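Long-range contacts in Alr4995 protein (Nostoc sp., PDB 6LRF), which combines arginine dihydrolase and ornithine cyclodeaminase activities in one chain, so that it probably converts arginine to ornithine and ornithine onward to proline with release of ammonia: residues L8-D13 / P64-T69; R286-E291 / V333-P338; G292-S297 / S329-K334; K490-A495 / K622-A627; R510-G515 / Y585-N590. All blocks are in the same frame, centred on the assembly; numbering follows the deposited sequence.

Contact 1 (L8-D13 / P64-T69); sequences LMCPPD and PDLVFT
Thr69 meets the end of strand 6-9 with both branches, the hydroxyl on Leu8 O and the methyl against Met9 and Cys10. Its CB lies 3.6 Å from Leu8 O. From there Thr69 OG1, held between its own backbone N and carbonyl carbon (chi1 53°), donates to Leu8 O at 2.8 Å, approaching from above the carbonyl plane, 41° out of it. The other branch, Thr69 CG2, turns to apolar neighbours: it lies 3.7 Å from Met9 C and 3.9 Å from Cys10 CB. Threonine suits the place because one small residue supplies both a donor and a methyl.

Cys10 carries on where CG2 stops. Its CB sits near Leu66 O, while Cys10 SG, anti to the backbone N, packs on Leu66 CD2 at 3.7 Å. Val67 fills the next position with CG1, 3.3 Å from Cys10 O and close to Pro11 O and the Pro12 ring. A water spans the backbones: it accepts from Cys10 N at 3.0 Å and lies 2.8 Å from Val67 O, to which it can donate.

The loop 64-69 thus lies against the C-terminal end of the central strand of the small three-stranded sheet in the guanidino-group-modifying (GME) domain, with helices 34-49 and 93-103 adding cover. Between largely apolar surfaces, a hydroxyl-carbonyl bond and a water link the two backbones, giving buried polar groups partners where no regular ladder joins the segments.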
# COMPACT_ATOMS: atom_id res chain seq x y z
N LEU B 8 52.83 -0.35 28.14
CA LEU B 8 52.46 -1.39 29.09
C LEU B 8 51.67 -2.47 28.38
O LEU B 8 50.72 -2.16 27.66
CB LEU B 8 51.64 -0.80 30.21
CG LEU B 8 51.13 -1.78 31.24
CD1 LEU B 8 52.33 -2.37 31.96
CD2 LEU B 8 50.22 -1.04 32.17
N MSE B 9 52.05 -3.74 28.57
CA MSE B 9 51.29 -4.86 28.04
C MSE B 9 51.05 -5.92 29.10
O MSE B 9 51.47 -5.77 30.24
CB MSE B 9 51.99 -5.49 26.83
CG MSE B 9 52.15 -4.54 25.67
SE MSE B 9 52.90 -5.34 24.04
CE MSE B 9 51.48 -6.64 23.61
N CYS B 10 50.36 -6.98 28.73
CA CYS B 10 50.12 -8.06 29.67
C CYS B 10 49.95 -9.35 28.89
O CYS B 10 49.06 -9.46 28.04
CB CYS B 10 48.89 -7.77 30.53
SG CYS B 10 48.50 -9.05 31.72
N PRO B 11 50.84 -10.32 29.15
CA PRO B 11 50.88 -11.59 28.42
C PRO B 11 49.60 -12.41 28.60
O PRO B 11 48.94 -12.33 29.64
CB PRO B 11 52.10 -12.30 29.01
CG PRO B 11 52.27 -11.70 30.36
CD PRO B 11 51.87 -10.26 30.20
N PRO B 12 49.24 -13.19 27.57
CA PRO B 12 47.98 -13.95 27.52
C PRO B 12 47.98 -15.24 28.33
O PRO B 12 47.33 -16.19 27.90
CB PRO B 12 47.83 -14.27 26.03
CG PRO B 12 49.22 -14.29 25.52
CD PRO B 12 49.96 -13.25 26.29
N ASP B 13 48.66 -15.28 29.48
CA ASP B 13 48.81 -16.51 30.27
C ASP B 13 47.47 -17.12 30.68
O ASP B 13 47.35 -18.34 30.81
CB ASP B 13 49.67 -16.25 31.51
CG ASP B 13 51.16 -16.07 31.19
OD1 ASP B 13 51.52 -15.90 30.01
OD2 ASP B 13 51.98 -16.11 32.14
N PRO B 64 40.81 -12.60 32.40
CA PRO B 64 41.37 -12.84 31.07
C PRO B 64 41.58 -11.55 30.28
O PRO B 64 42.47 -11.49 29.43
CB PRO B 64 40.31 -13.71 30.40
CG PRO B 64 39.04 -13.36 31.09
CD PRO B 64 39.43 -13.11 32.51
N ASP B 65 40.78 -10.52 30.57
CA ASP B 65 40.84 -9.31 29.76
C ASP B 65 41.89 -8.35 30.31
O ASP B 65 42.06 -7.24 29.80
CB ASP B 65 39.46 -8.65 29.69
CG ASP B 65 38.48 -9.45 28.83
OD1 ASP B 65 38.85 -9.82 27.69
OD2 ASP B 65 37.36 -9.72 29.31
N LEU B 66 42.63 -8.80 31.32
CA LEU B 66 43.77 -8.05 31.82
C LEU B 66 44.79 -7.79 30.71
O LEU B 66 45.60 -6.86 30.79
CB LEU B 66 44.41 -8.78 33.00
CG LEU B 66 45.26 -7.91 33.93
CD1 LEU B 66 44.36 -7.15 34.88
CD2 LEU B 66 46.28 -8.75 34.70
N VAL B 67 44.74 -8.58 29.64
CA VAL B 67 45.61 -8.37 28.49
C VAL B 67 45.30 -7.04 27.78
O VAL B 67 46.11 -6.53 27.01
CB VAL B 67 45.48 -9.51 27.47
CG1 VAL B 67 46.03 -10.81 28.05
CG2 VAL B 67 44.03 -9.69 27.03
N PHE B 68 44.11 -6.50 28.03
CA PHE B 68 43.69 -5.27 27.36
C PHE B 68 44.07 -4.06 28.22
O PHE B 68 43.21 -3.38 28.80
CB PHE B 68 42.19 -5.32 27.07
CG PHE B 68 41.84 -6.33 25.99
CD1 PHE B 68 42.61 -6.42 24.83
CD2 PHE B 68 40.76 -7.19 26.15
CE1 PHE B 68 42.30 -7.35 23.84
CE2 PHE B 68 40.43 -8.12 25.16
CZ PHE B 68 41.20 -8.20 24.01
N THR B 69 45.37 -3.82 28.29
CA THR B 69 45.93 -2.76 29.13
C THR B 69 45.52 -1.36 28.69
O THR B 69 45.60 -0.44 29.49
CB THR B 69 47.46 -2.82 29.16
OG1 THR B 69 47.96 -2.82 27.81
CG2 THR B 69 47.94 -4.08 29.88
O HOH W 1 48.77 -6.72 26.20

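Contact 2 (R286-E291 / V333-P338); sequences RIIRIE and VKVSAP
Arg286 and Val335 bind each other through both backbone groups, as part of an antiparallel ladder between strands 280-292 and 329-337, neighbours in a mixed sheet. Val335 N donates to Arg286 O at 2.8 Å, almost straight (172° at the hydrogen). The return bond, Arg286 N to Val335 O, is more bent at 141°. Ile288 and Val333 form the next hydrogen-bonded pair, Ile288 N giving to Val333 O at 2.9 Å and Val333 N to Ile288 O at 3.0 Å. Between them Ile287 and Lys334 make a non-hydrogen-bonded pair.

Weaker CA-H...O contacts fill the gaps of the ladder: Ile287 CA faces Val333 O at 3.4 Å, and Lys334 CA faces Arg286 O.

Apolar contacts divide between the two faces. On one, Ile288 puts CG1 between its backbone N and carbonyl carbon (chi1 57°), which brings that atom to 3.8 Å from Val335 CG2, while Ile288 CD1 packs on Val333 CB at 3.9 Å. Beta-branched residues suit such an extended chain. On the other, Ile287 CG1 crosses the Lys334 aliphatic chain, 4.1 Å from Lys334 CG.

Backbone bonding therefore fixes the register, and the faces differ in character: helix 340-352 covers the one built from Ile288, Val333 and Val335 with the aliphatic part of Arg286, whereas the other joins Ile287 to Lys334, whose charge is met by Asp143.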
# COMPACT_ATOMS: atom_id res chain seq x y z
N ARG B 286 22.70 20.60 34.32
CA ARG B 286 21.55 21.40 34.69
C ARG B 286 20.57 20.49 35.43
O ARG B 286 20.31 19.38 34.99
CB ARG B 286 20.91 22.02 33.44
CG ARG B 286 19.84 23.04 33.69
CD ARG B 286 19.61 23.84 32.43
NE ARG B 286 18.35 24.57 32.45
CZ ARG B 286 18.04 25.52 31.57
NH1 ARG B 286 18.91 25.86 30.63
NH2 ARG B 286 16.86 26.15 31.64
N ILE B 287 20.05 20.93 36.56
CA ILE B 287 19.04 20.14 37.23
C ILE B 287 17.65 20.64 36.81
O ILE B 287 17.39 21.84 36.81
CB ILE B 287 19.21 20.19 38.76
CG1 ILE B 287 20.48 19.43 39.17
CG2 ILE B 287 17.99 19.59 39.46
CD1 ILE B 287 20.80 19.51 40.66
N ILE B 288 16.79 19.73 36.38
CA ILE B 288 15.44 20.11 36.02
C ILE B 288 14.44 19.43 36.96
O ILE B 288 14.76 18.43 37.60
CB ILE B 288 15.11 19.77 34.55
CG1 ILE B 288 15.31 18.28 34.29
CG2 ILE B 288 15.97 20.59 33.60
CD1 ILE B 288 14.01 17.49 34.25
N ARG B 289 13.24 19.98 37.05
CA ARG B 289 12.19 19.36 37.85
C ARG B 289 11.01 19.02 36.94
O ARG B 289 10.66 19.79 36.04
CB ARG B 289 11.78 20.28 38.99
CG ARG B 289 10.76 19.72 39.97
CD ARG B 289 10.56 20.69 41.12
NE ARG B 289 9.39 20.36 41.94
CZ ARG B 289 9.41 19.51 42.96
NH1 ARG B 289 10.54 18.89 43.28
NH2 ARG B 289 8.30 19.28 43.65
N ILE B 290 10.41 17.85 37.15
CA ILE B 290 9.22 17.45 36.40
C ILE B 290 8.16 16.96 37.40
O ILE B 290 8.47 16.22 38.32
CB ILE B 290 9.55 16.36 35.35
CG1 ILE B 290 8.30 15.93 34.60
CG2 ILE B 290 10.24 15.16 35.99
CD1 ILE B 290 7.82 16.97 33.63
N GLU B 291 6.92 17.44 37.23
CA GLU B 291 5.81 17.10 38.12
C GLU B 291 4.60 16.54 37.35
O GLU B 291 4.36 16.91 36.20
CB GLU B 291 5.34 18.32 38.91
CG GLU B 291 6.19 18.72 40.10
CD GLU B 291 5.53 19.84 40.93
OE1 GLU B 291 4.39 20.23 40.59
OE2 GLU B 291 6.14 20.31 41.92
N VAL B 333 15.92 15.76 38.17
CA VAL B 333 16.80 15.03 37.26
C VAL B 333 17.98 15.92 36.88
O VAL B 333 17.80 17.06 36.47
CB VAL B 333 16.03 14.58 35.99
CG1 VAL B 333 16.96 13.87 35.01
CG2 VAL B 333 14.85 13.66 36.35
N LYS B 334 19.20 15.41 37.04
CA LYS B 334 20.36 16.14 36.56
C LYS B 334 20.60 15.74 35.11
O LYS B 334 20.77 14.57 34.80
CB LYS B 334 21.60 15.85 37.42
CG LYS B 334 22.79 16.77 37.14
CD LYS B 334 23.96 16.47 38.07
CE LYS B 334 24.56 15.09 37.83
NZ LYS B 334 25.29 15.03 36.53
N VAL B 335 20.57 16.72 34.22
CA VAL B 335 20.80 16.48 32.80
C VAL B 335 22.21 16.92 32.44
O VAL B 335 22.62 18.01 32.84
CB VAL B 335 19.79 17.27 31.92
CG1 VAL B 335 19.96 16.89 30.46
CG2 VAL B 335 18.36 17.03 32.39
N SER B 336 22.94 16.10 31.70
CA SER B 336 24.25 16.51 31.19
C SER B 336 24.27 16.46 29.68
O SER B 336 23.61 15.61 29.06
CB SER B 336 25.38 15.62 31.74
OG SER B 336 25.41 15.66 33.16
N ALA B 337 25.05 17.36 29.09
CA ALA B 337 25.24 17.44 27.65
C ALA B 337 26.71 17.67 27.33
O ALA B 337 27.43 18.26 28.14
CB ALA B 337 24.38 18.56 27.06
N PRO B 338 27.18 17.22 26.16
CA PRO B 338 28.60 17.35 25.82
C PRO B 338 28.99 18.78 25.41
O PRO B 338 30.19 19.11 25.34
CB PRO B 338 28.76 16.37 24.66
CG PRO B 338 27.37 16.36 24.00
CD PRO B 338 26.43 16.44 25.16

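Contact 3 (G292-S297 / S329-K334); sequences GHLLDS and SAAEVK
Gly292 and Ser329 close the last antiparallel hydrogen-bonded pair between strands 280-292 and 329-337, just before the first chain enters a short, weakly bonded helical turn at about 294-297. Gly292 N donates to Ser329 O at 2.8 Å in the carbonyl plane, and Ser329 N answers to Gly292 O, apparently at only 2.5 Å, a length to be read with caution. Glycine suits this spot because a CB would collide with the carbonyl oxygen of Glu291 at these backbone angles.

The tight part is completed by Leu294. With CG anti to the carbonyl carbon (chi1 -61°), its branch reaches over the neighbouring strand: Leu294 CG lies 4.1 Å from Ser329 CB, and Leu294 CD1 settles 3.6 Å from Ala331 N and 3.7 Å from Ala331 CB. The small side chain of Ala331 leaves room for this methyl to lie against the peptide. Replacing Leu294 with an alanine would probably leave Ala331 CB and the peptide beside it without their apolar cover and open a gap between the helical turn and the strand.

Beyond this leucine the segments diverge. Partly exposed His293 hydrogen-bonds Gln326 O and Glu450 through its ring nitrogens, and Leu295 packs on Leu295 of the second subunit. Ser297 faces back along its own chain, where its OG and N both donate to His293 O, OG at 2.6 Å.

The chemistry is thus split: two backbone bonds and one buried leucine secure the strand end, while the rest of the short helical turn faces other partners, including the subunit interface.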
# COMPACT_ATOMS: atom_id res chain seq x y z
N GLY B 292 3.82 15.68 38.00
CA GLY B 292 2.63 15.13 37.37
C GLY B 292 2.39 13.69 37.75
O GLY B 292 2.83 13.25 38.81
N HIS B 293 1.68 12.96 36.90
CA HIS B 293 1.47 11.53 37.12
C HIS B 293 2.59 10.77 36.41
O HIS B 293 2.40 10.16 35.36
CB HIS B 293 0.09 11.09 36.61
CG HIS B 293 -1.04 11.86 37.22
ND1 HIS B 293 -1.87 12.68 36.48
CD2 HIS B 293 -1.47 11.95 38.50
CE1 HIS B 293 -2.77 13.22 37.28
NE2 HIS B 293 -2.55 12.80 38.51
N LEU B 294 3.77 10.83 37.00
CA LEU B 294 4.99 10.53 36.27
C LEU B 294 5.10 9.07 35.87
O LEU B 294 5.51 8.75 34.76
CB LEU B 294 6.20 10.94 37.10
CG LEU B 294 6.30 12.43 37.45
CD1 LEU B 294 7.62 12.74 38.17
CD2 LEU B 294 6.12 13.30 36.22
N LEU B 295 4.70 8.18 36.77
CA LEU B 295 4.90 6.76 36.53
C LEU B 295 3.97 6.17 35.51
O LEU B 295 4.39 5.36 34.69
CB LEU B 295 4.76 5.98 37.83
CG LEU B 295 5.97 6.17 38.72
CD1 LEU B 295 5.88 5.21 39.88
CD2 LEU B 295 7.23 5.95 37.91
N ASP B 296 2.69 6.57 35.53
CA ASP B 296 1.73 5.92 34.64
C ASP B 296 1.54 6.64 33.30
O ASP B 296 1.10 6.04 32.33
CB ASP B 296 0.37 5.74 35.33
CG ASP B 296 -0.29 7.06 35.70
OD1 ASP B 296 -0.72 7.79 34.78
OD2 ASP B 296 -0.41 7.34 36.91
N SER B 297 1.88 7.92 33.23
CA SER B 297 1.76 8.61 31.96
C SER B 297 2.98 8.33 31.08
O SER B 297 2.95 8.54 29.87
CB SER B 297 1.59 10.11 32.17
OG SER B 297 2.73 10.68 32.79
N SER B 329 3.15 13.31 41.33
CA SER B 329 4.49 12.90 41.75
C SER B 329 5.46 13.95 41.23
O SER B 329 5.10 14.75 40.36
CB SER B 329 4.83 11.51 41.21
OG SER B 329 4.12 10.51 41.92
N ALA B 330 6.67 13.97 41.78
CA ALA B 330 7.68 14.93 41.34
C ALA B 330 9.04 14.26 41.27
O ALA B 330 9.38 13.45 42.13
CB ALA B 330 7.73 16.13 42.28
N ALA B 331 9.82 14.60 40.26
CA ALA B 331 11.17 14.08 40.16
C ALA B 331 12.17 15.21 39.85
O ALA B 331 11.85 16.17 39.15
CB ALA B 331 11.24 12.98 39.11
N GLU B 332 13.38 15.09 40.38
CA GLU B 332 14.44 16.02 40.03
C GLU B 332 15.51 15.24 39.31
O GLU B 332 15.92 14.16 39.75
CB GLU B 332 14.99 16.74 41.27
CG GLU B 332 14.13 17.97 41.62
CD GLU B 332 14.37 18.52 43.02
OE1 GLU B 332 15.42 18.19 43.63
OE2 GLU B 332 13.51 19.29 43.51
N VAL B 333 15.92 15.76 38.17
CA VAL B 333 16.80 15.03 37.26
C VAL B 333 17.98 15.92 36.88
O VAL B 333 17.80 17.06 36.47
CB VAL B 333 16.03 14.58 35.99
CG1 VAL B 333 16.96 13.87 35.01
CG2 VAL B 333 14.85 13.66 36.35
N LYS B 334 19.20 15.41 37.04
CA LYS B 334 20.36 16.14 36.56
C LYS B 334 20.60 15.74 35.11
O LYS B 334 20.77 14.57 34.80
CB LYS B 334 21.60 15.85 37.42
CG LYS B 334 22.79 16.77 37.14
CD LYS B 334 23.96 16.47 38.07
CE LYS B 334 24.56 15.09 37.83
NZ LYS B 334 25.29 15.03 36.53

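Contact 4 (K490-A495 / K622-A627); sequences KVVVTA and KHLEGA
In the Rossmann-fold domain, the link between helix 613-624 and strand 629-633 is clasped by Lys490, at the entry to the neighbouring parallel strand 491-495. The link is a type II beta turn from Leu624 to Ala627, closed by Ala627 N donating to Leu624 O; Gly626 has positive phi (83°), which suits glycine at the third position of such a turn.

Lysine serves here for its length. Lys490 CB lies 3.6 Å from Gly626 O. With CG of Lys490 anti to the backbone N (chi1 -174°) and the chain extended beyond it, Lys490 CD passes 3.5 Å from Glu625 O and the ammonium reaches the backbone oxygens. Lys490 NZ donates to Glu625 O at 2.9 Å, in the carbonyl plane. The same Lys490 NZ donates to His623 O at 2.7 Å, from above that carbonyl plane. Two carbonyls thus grip the charge at the C-terminal end of the helix, where the dipole would be expected to favour a cation.

Deeper in, Val492 supplies the apolar half: Val492 CG1 meets Leu624 CD2 at 4.0 Å, the two side chains crossing at about a right angle, and Val492 CG2 rests on Ala627 CB at 3.9 Å. A water accepts from Lys490 NZ and lies 2.8 Å from His623 ND1, in the plane of the imidazole ring.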
# COMPACT_ATOMS: atom_id res chain seq x y z
N LYS B 490 20.28 17.51 -23.54
CA LYS B 490 19.89 18.17 -22.31
C LYS B 490 19.09 17.23 -21.41
O LYS B 490 18.10 16.63 -21.83
CB LYS B 490 19.10 19.44 -22.61
CG LYS B 490 18.77 20.29 -21.40
CD LYS B 490 17.84 21.45 -21.78
CE LYS B 490 17.83 22.55 -20.71
NZ LYS B 490 17.11 23.78 -21.16
N VAL B 491 19.53 17.09 -20.17
CA VAL B 491 18.82 16.25 -19.22
C VAL B 491 18.33 17.13 -18.07
O VAL B 491 19.09 17.94 -17.53
CB VAL B 491 19.72 15.11 -18.68
CG1 VAL B 491 19.03 14.35 -17.55
CG2 VAL B 491 20.11 14.15 -19.83
N VAL B 492 17.05 17.02 -17.74
CA VAL B 492 16.48 17.84 -16.68
C VAL B 492 16.06 16.92 -15.55
O VAL B 492 15.52 15.84 -15.79
CB VAL B 492 15.27 18.67 -17.19
CG1 VAL B 492 14.63 19.44 -16.04
CG2 VAL B 492 15.72 19.63 -18.27
N VAL B 493 16.35 17.33 -14.32
CA VAL B 493 15.96 16.54 -13.17
C VAL B 493 14.97 17.33 -12.32
O VAL B 493 15.13 18.53 -12.10
CB VAL B 493 17.20 16.16 -12.33
CG1 VAL B 493 16.79 15.51 -11.04
CG2 VAL B 493 18.10 15.21 -13.13
N THR B 494 13.91 16.65 -11.89
CA THR B 494 13.04 17.19 -10.84
C THR B 494 13.29 16.34 -9.61
O THR B 494 13.54 15.14 -9.71
CB THR B 494 11.54 17.14 -11.24
OG1 THR B 494 11.09 15.77 -11.23
CG2 THR B 494 11.34 17.69 -12.62
N ALA B 495 13.28 16.94 -8.43
CA ALA B 495 13.63 16.15 -7.25
C ALA B 495 12.91 16.64 -6.01
O ALA B 495 12.76 17.84 -5.84
CB ALA B 495 15.15 16.17 -7.04
N LYS B 622 10.86 27.45 -19.44
CA LYS B 622 12.07 27.89 -20.12
C LYS B 622 13.19 26.85 -20.02
O LYS B 622 13.83 26.50 -21.01
CB LYS B 622 12.54 29.23 -19.55
CG LYS B 622 13.75 29.79 -20.29
CD LYS B 622 14.17 31.14 -19.72
CE LYS B 622 14.73 31.02 -18.30
NZ LYS B 622 16.06 30.32 -18.28
N HIS B 623 13.42 26.33 -18.82
CA HIS B 623 14.49 25.35 -18.67
C HIS B 623 14.13 24.01 -19.28
O HIS B 623 15.01 23.21 -19.58
CB HIS B 623 14.86 25.20 -17.20
CG HIS B 623 15.54 26.39 -16.64
ND1 HIS B 623 16.80 26.79 -17.06
CD2 HIS B 623 15.14 27.31 -15.73
CE1 HIS B 623 17.14 27.89 -16.42
NE2 HIS B 623 16.16 28.22 -15.60
N LEU B 624 12.84 23.76 -19.49
CA LEU B 624 12.43 22.52 -20.13
C LEU B 624 12.69 22.53 -21.65
O LEU B 624 12.77 21.47 -22.26
CB LEU B 624 10.96 22.25 -19.84
CG LEU B 624 10.65 21.74 -18.43
CD1 LEU B 624 9.16 21.51 -18.26
CD2 LEU B 624 11.41 20.46 -18.16
N GLU B 625 12.84 23.71 -22.24
CA GLU B 625 13.07 23.82 -23.69
C GLU B 625 14.33 23.05 -24.10
O GLU B 625 15.38 23.21 -23.47
CB GLU B 625 13.21 25.28 -24.11
CG GLU B 625 11.90 26.07 -24.00
CD GLU B 625 12.05 27.55 -24.35
OE1 GLU B 625 13.18 28.00 -24.67
OE2 GLU B 625 11.02 28.27 -24.30
N GLY B 626 14.21 22.20 -25.11
CA GLY B 626 15.34 21.41 -25.59
C GLY B 626 15.64 20.12 -24.84
O GLY B 626 16.56 19.38 -25.20
N ALA B 627 14.89 19.85 -23.77
CA ALA B 627 15.11 18.64 -22.97
C ALA B 627 14.92 17.35 -23.78
O ALA B 627 13.93 17.22 -24.50
CB ALA B 627 14.18 18.63 -21.75
O HOH W 2 18.24 25.38 -19.00

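Contact 5 (R510-G515 / Y585-N590)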
# COMPACT_ATOMS: atom_id res chain seq x y z
N ARG B 510 26.62 13.55 -7.39
CA ARG B 510 27.62 13.00 -8.28
C ARG B 510 27.19 13.15 -9.75
O ARG B 510 27.97 13.61 -10.59
CB ARG B 510 27.89 11.54 -7.94
CG ARG B 510 28.78 10.86 -8.94
CD ARG B 510 29.83 9.99 -8.29
NE ARG B 510 30.68 9.43 -9.33
CZ ARG B 510 30.58 8.19 -9.79
NH1 ARG B 510 29.69 7.36 -9.27
NH2 ARG B 510 31.40 7.77 -10.75
N LEU B 511 25.94 12.80 -10.04
CA LEU B 511 25.38 13.01 -11.38
C LEU B 511 25.57 14.45 -11.89
O LEU B 511 25.95 14.65 -13.05
CB LEU B 511 23.89 12.67 -11.39
CG LEU B 511 23.56 11.18 -11.33
CD1 LEU B 511 22.07 10.99 -11.27
CD2 LEU B 511 24.15 10.46 -12.53
N ILE B 512 25.32 15.43 -11.04
CA ILE B 512 25.43 16.84 -11.42
C ILE B 512 26.89 17.23 -11.67
O ILE B 512 27.22 17.93 -12.64
CB ILE B 512 24.82 17.77 -10.32
CG1 ILE B 512 23.30 17.58 -10.21
CG2 ILE B 512 25.15 19.22 -10.61
CD1 ILE B 512 22.69 18.10 -8.92
N ARG B 513 27.76 16.75 -10.78
CA ARG B 513 29.20 16.98 -10.85
C ARG B 513 29.81 16.46 -12.16
O ARG B 513 30.69 17.09 -12.73
CB ARG B 513 29.88 16.31 -9.65
CG ARG B 513 31.27 16.81 -9.33
CD ARG B 513 31.60 16.55 -7.86
NE ARG B 513 31.59 15.13 -7.51
CZ ARG B 513 30.81 14.58 -6.58
NH1 ARG B 513 29.96 15.33 -5.89
NH2 ARG B 513 30.89 13.28 -6.33
N GLU B 514 29.33 15.31 -12.63
CA GLU B 514 29.90 14.63 -13.79
C GLU B 514 29.16 14.85 -15.12
O GLU B 514 29.36 14.09 -16.08
CB GLU B 514 29.98 13.14 -13.49
CG GLU B 514 30.80 12.87 -12.24
CD GLU B 514 30.98 11.39 -11.93
OE1 GLU B 514 30.50 10.54 -12.72
OE2 GLU B 514 31.61 11.07 -10.89
N GLY B 515 28.30 15.87 -15.17
CA GLY B 515 27.73 16.35 -16.42
C GLY B 515 26.46 15.71 -16.96
O GLY B 515 26.16 15.85 -18.14
N TYR B 585 24.94 22.68 -3.63
CA TYR B 585 26.35 23.03 -3.77
C TYR B 585 26.89 22.73 -5.17
O TYR B 585 27.50 23.58 -5.79
CB TYR B 585 27.21 22.28 -2.75
CG TYR B 585 28.71 22.45 -2.97
CD1 TYR B 585 29.38 23.57 -2.50
CD2 TYR B 585 29.45 21.48 -3.65
CE1 TYR B 585 30.75 23.73 -2.69
CE2 TYR B 585 30.81 21.63 -3.86
CZ TYR B 585 31.45 22.76 -3.37
OH TYR B 585 32.80 22.90 -3.57
N GLU B 586 26.66 21.51 -5.64
CA GLU B 586 27.14 21.13 -6.97
C GLU B 586 26.48 21.97 -8.06
O GLU B 586 27.13 22.27 -9.07
CB GLU B 586 26.89 19.65 -7.25
CG GLU B 586 27.69 18.67 -6.37
CD GLU B 586 29.22 18.87 -6.42
OE1 GLU B 586 29.73 19.57 -7.34
OE2 GLU B 586 29.92 18.31 -5.54
N CYS B 587 25.22 22.36 -7.88
CA CYS B 587 24.56 23.21 -8.88
C CYS B 587 25.26 24.56 -8.96
O CYS B 587 25.52 25.07 -10.05
CB CYS B 587 23.07 23.42 -8.57
SG CYS B 587 22.06 21.98 -8.92
N VAL B 588 25.58 25.13 -7.81
CA VAL B 588 26.26 26.42 -7.80
C VAL B 588 27.69 26.28 -8.38
O VAL B 588 28.07 27.05 -9.26
CB VAL B 588 26.31 27.03 -6.38
CG1 VAL B 588 27.21 28.26 -6.35
CG2 VAL B 588 24.89 27.40 -5.92
N ARG B 589 28.44 25.28 -7.95
CA ARG B 589 29.83 25.14 -8.38
C ARG B 589 29.98 24.81 -9.86
O ARG B 589 30.95 25.21 -10.50
CB ARG B 589 30.55 24.08 -7.55
CG ARG B 589 31.10 24.59 -6.21
CD ARG B 589 32.29 25.56 -6.38
NE ARG B 589 32.94 25.84 -5.10
CZ ARG B 589 32.88 27.01 -4.45
NH1 ARG B 589 32.19 28.03 -4.97
NH2 ARG B 589 33.50 27.16 -3.28
N ASN B 590 29.01 24.09 -10.41
CA ASN B 590 29.08 23.73 -11.82
C ASN B 590 28.17 24.58 -12.70
O ASN B 590 28.02 24.32 -13.89
CB ASN B 590 28.77 22.25 -11.99
CG ASN B 590 29.81 21.36 -11.30
OD1 ASN B 590 30.84 21.03 -11.88
ND2 ASN B 590 29.53 20.99 -10.06
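Glu586, Ile512 and Arg513 carry this contact between two Rossmann-fold helices, 505-513 and 583-589, which precede the adjacent parallel strands 519-523 and 594-597. Glu586 has the most surface buried here. Its CB packs on Ile512 CG2 at 3.8 Å, after which the chain bends at chi2 (-57°) and brings the carboxylate to Arg513.

Ile512 serves both sides of its branch: CG2 takes Glu586, and Ile512 CD1 reaches Cys587 SG at 3.9 Å. A branched hydrocarbon fits this buried seam, with Val517 and Ile592 close by.

The exposed Arg513 wraps over the acid. Its aliphatic part crosses the carboxylate, Arg513 CD 3.4 Å from Glu586 OE2, and a bend at chi3 lets Arg513 NH1 form a salt bridge to the same Glu586 OE2 at 3.0 Å. The two flat groups are 61° apart, so the oxygen is met from above its carboxylate plane yet near the plane of the guanidinium. An alanine in place of Glu586 would probably leave Arg513 without this counter-charge and free to swing away from the neighbouring helix. Asn590, the first residue to leave the helix, donates ND2 to Glu586 O at 2.9 Å, an oxygen that also accepts from Asn590 N.

Overall arrangement
From the N terminus, contact 1 is met first: it closes a loop of about 50 residues within the GME domain, tying the end of strand 6-9 to the loop before strand 73-76, and is complete before any other contact opens. Contacts 2 and 3 follow. Contact 3 makes the shorter closure, ending on the same strand, 329-337; the two share Val333 and Lys334 and continue one ladder through a probable hydrogen bond from Ala331 N to Ile290 O. The last pair lies in the Rossmann-fold domain. Contact 4 spans 126 intervening residues and ties strand 491-495 to a helix-strand link; contact 5 falls wholly within that span, joining two helices, the centres of contacts 4 and 5 being about 15 Å apart.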